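Local coordinates for protein propionate kinase (PDB 3KHY) that probably phosphorylates acetate or a related short-chain carboxylate with ATP to give the acyl phosphate, a magnesium-dependent and reversible reaction, at residues S12-A17 against T29-I35. Sequence-based numbering, arbitrary orientation.
Sequences SSVKFA and TGLAENI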
loop_
_atom_site.group_PDB
_atom_site.type_symbol
_atom_site.label_atom_id
_atom_site.label_comp_id
_atom_site.label_asym_id
_atom_site.label_seq_id
_atom_site.Cartn_x
_atom_site.Cartn_y
_atom_site.Cartn_z
ATOM N N SER A 12 9.140 15.671 -25.427
ATOM C CA SER A 12 10.332 15.882 -26.246
ATOM C C SER A 12 10.685 14.672 -27.117
ATOM O O SER A 12 11.805 14.566 -27.609
ATOM C CB SER A 12 11.529 16.268 -25.366
ATOM O OG SER A 12 11.845 15.230 -24.453
ATOM N N SER A 13 9.720 13.776 -27.321
ATOM C CA SER A 13 9.980 12.530 -28.028
ATOM C C SER A 13 8.736 11.962 -28.700
ATOM O O SER A 13 7.612 12.184 -28.244
ATOM C CB SER A 13 10.536 11.491 -27.054
ATOM O OG SER A 13 9.508 11.026 -26.208
ATOM N N VAL A 14 8.952 11.220 -29.782
ATOM C CA VAL A 14 7.886 10.473 -30.434
ATOM C C VAL A 14 8.350 9.048 -30.674
ATOM O O VAL A 14 9.292 8.807 -31.423
ATOM C CB VAL A 14 7.472 11.090 -31.788
ATOM C CG1 VAL A 14 6.378 10.240 -32.443
ATOM C CG2 VAL A 14 6.996 12.531 -31.608
ATOM N N LYS A 15 7.695 8.098 -30.024
ATOM C CA LYS A 15 7.976 6.700 -30.280
ATOM C C LYS A 15 6.980 6.226 -31.326
ATOM O O LYS A 15 5.794 6.522 -31.219
ATOM C CB LYS A 15 7.812 5.904 -28.995
ATOM C CG LYS A 15 7.947 4.416 -29.185
ATOM C CD LYS A 15 7.551 3.680 -27.928
ATOM C CE LYS A 15 7.551 2.183 -28.157
ATOM N NZ LYS A 15 7.288 1.464 -26.883
ATOM N N PHE A 16 7.446 5.517 -32.350
ATOM C CA PHE A 16 6.528 5.094 -33.407
ATOM C C PHE A 16 6.744 3.670 -33.904
ATOM O O PHE A 16 7.830 3.109 -33.778
ATOM C CB PHE A 16 6.553 6.082 -34.587
ATOM C CG PHE A 16 7.904 6.236 -35.228
ATOM C CD1 PHE A 16 8.307 5.378 -36.236
ATOM C CD2 PHE A 16 8.761 7.246 -34.833
ATOM C CE1 PHE A 16 9.541 5.523 -36.835
ATOM C CE2 PHE A 16 9.996 7.392 -35.425
ATOM C CZ PHE A 16 10.384 6.529 -36.429
ATOM N N ALA A 17 5.690 3.093 -34.469
ATOM C CA ALA A 17 5.776 1.777 -35.080
ATOM C C ALA A 17 4.751 1.648 -36.190
ATOM O O ALA A 17 3.650 2.196 -36.105
ATOM C CB ALA A 17 5.556 0.688 -34.034
ATOM N N THR A 29 10.017 0.290 -36.623
ATOM C CA THR A 29 9.811 0.960 -35.355
ATOM C C THR A 29 10.816 2.072 -35.288
ATOM O O THR A 29 11.786 2.076 -36.045
ATOM C CB THR A 29 10.036 0.043 -34.145
ATOM O OG1 THR A 29 11.405 -0.356 -34.106
ATOM C CG2 THR A 29 9.129 -1.198 -34.207
ATOM N N GLY A 30 10.604 3.017 -34.383
ATOM C CA GLY A 30 11.499 4.149 -34.310
ATOM C C GLY A 30 11.275 5.020 -33.104
ATOM O O GLY A 30 10.343 4.821 -32.321
ATOM N N LEU A 31 12.145 6.003 -32.951
ATOM C CA LEU A 31 12.039 6.914 -31.834
ATOM C C LEU A 31 12.731 8.222 -32.164
ATOM O O LEU A 31 13.919 8.230 -32.498
ATOM C CB LEU A 31 12.665 6.298 -30.589
ATOM C CG LEU A 31 12.686 7.223 -29.374
ATOM C CD1 LEU A 31 11.270 7.429 -28.824
ATOM C CD2 LEU A 31 13.605 6.658 -28.307
ATOM N N ALA A 32 11.976 9.315 -32.090
ATOM C CA ALA A 32 12.545 10.656 -32.149
ATOM C C ALA A 32 12.805 11.117 -30.717
ATOM O O ALA A 32 11.960 10.940 -29.851
ATOM C CB ALA A 32 11.593 11.608 -32.850
ATOM N N GLU A 33 13.977 11.695 -30.479
ATOM C CA GLU A 33 14.442 12.038 -29.135
ATOM C C GLU A 33 15.027 13.446 -29.102
ATOM O O GLU A 33 15.559 13.924 -30.110
ATOM C CB GLU A 33 15.545 11.070 -28.705
ATOM C CG GLU A 33 15.080 9.867 -27.933
ATOM C CD GLU A 33 16.242 9.043 -27.410
ATOM O OE1 GLU A 33 16.230 8.682 -26.213
ATOM O OE2 GLU A 33 17.172 8.768 -28.194
ATOM N N ASN A 34 14.952 14.093 -27.938
ATOM C CA ASN A 34 15.540 15.417 -27.740
ATOM C C ASN A 34 14.992 16.462 -28.714
ATOM O O ASN A 34 15.724 17.330 -29.184
ATOM C CB ASN A 34 17.064 15.353 -27.868
ATOM C CG ASN A 34 17.658 14.136 -27.183
ATOM O OD1 ASN A 34 17.285 13.792 -26.063
ATOM N ND2 ASN A 34 18.590 13.477 -27.859
ATOM N N ILE A 35 13.698 16.377 -29.008
ATOM C CA ILE A 35 13.072 17.275 -29.975
ATOM C C ILE A 35 13.255 18.746 -29.591
ATOM O O ILE A 35 13.194 19.099 -28.416
ATOM C CB ILE A 35 11.576 16.932 -30.161
ATOM C CG1 ILE A 35 11.437 15.542 -30.793
ATOM C CG2 ILE A 35 10.858 18.000 -30.998
ATOM C CD1 ILE A 35 10.027 14.998 -30.777
HETATM O O HOH W 1 13.759 13.372 -25.526
#
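With CG of Phe16 set between its backbone N and carbonyl carbon (chi1 60°), the ring swings toward the partner strand and lies over the backbone of Gly30 on 29-35. Gly30 CA sits over one ring face, 3.6 Å from the centroid and displaced toward the rim, a CH-pi contact in which a flat ring covers a residue that has no side chain. Leu31 turns the other way: its CG is anti to the backbone N (chi1 176°), and CD1 reaches over to the neighbouring strand, 3.8 Å from Lys15 CB, packing on the root of a lysine whose extended chain carries NZ away to a salt bridge with Glu373.

The two strands run antiparallel. Phe16 and Gly30 form one hydrogen-bonded pair, with Phe16 N giving an almost straight bond to Gly30 O at 3.0 Å, with an N-H...O angle of 175°, from above the carbonyl plane. Val14 and Ala32 form the next, the bond from Ala32 N to Val14 O measuring 2.8 Å. Beyond the regular pairing, Ile35 N bonds to Ser12 O at 3.0 Å, and a water that donates to the same oxygen accepts from Asn34 N, tying the ends of the segments together. Here Ile35 CD1 meets Val14 CG2 at 4.0 Å.

This is one end of the hairpin formed by strands 14-20 and 25-33, in a sheet of the actin-like ATPase fold. Lys15, a predicted ATP ligand, projects on the face shared with Leu31, next to Asn8, a predicted magnesium ligand. On the other face Val14 and Ala32, with Ile35 from the loop that follows, pack against helix 59-72, while Phe16 also meets Phe44; strands 3-9 and 41-45 flank the hairpin and continue the sheet.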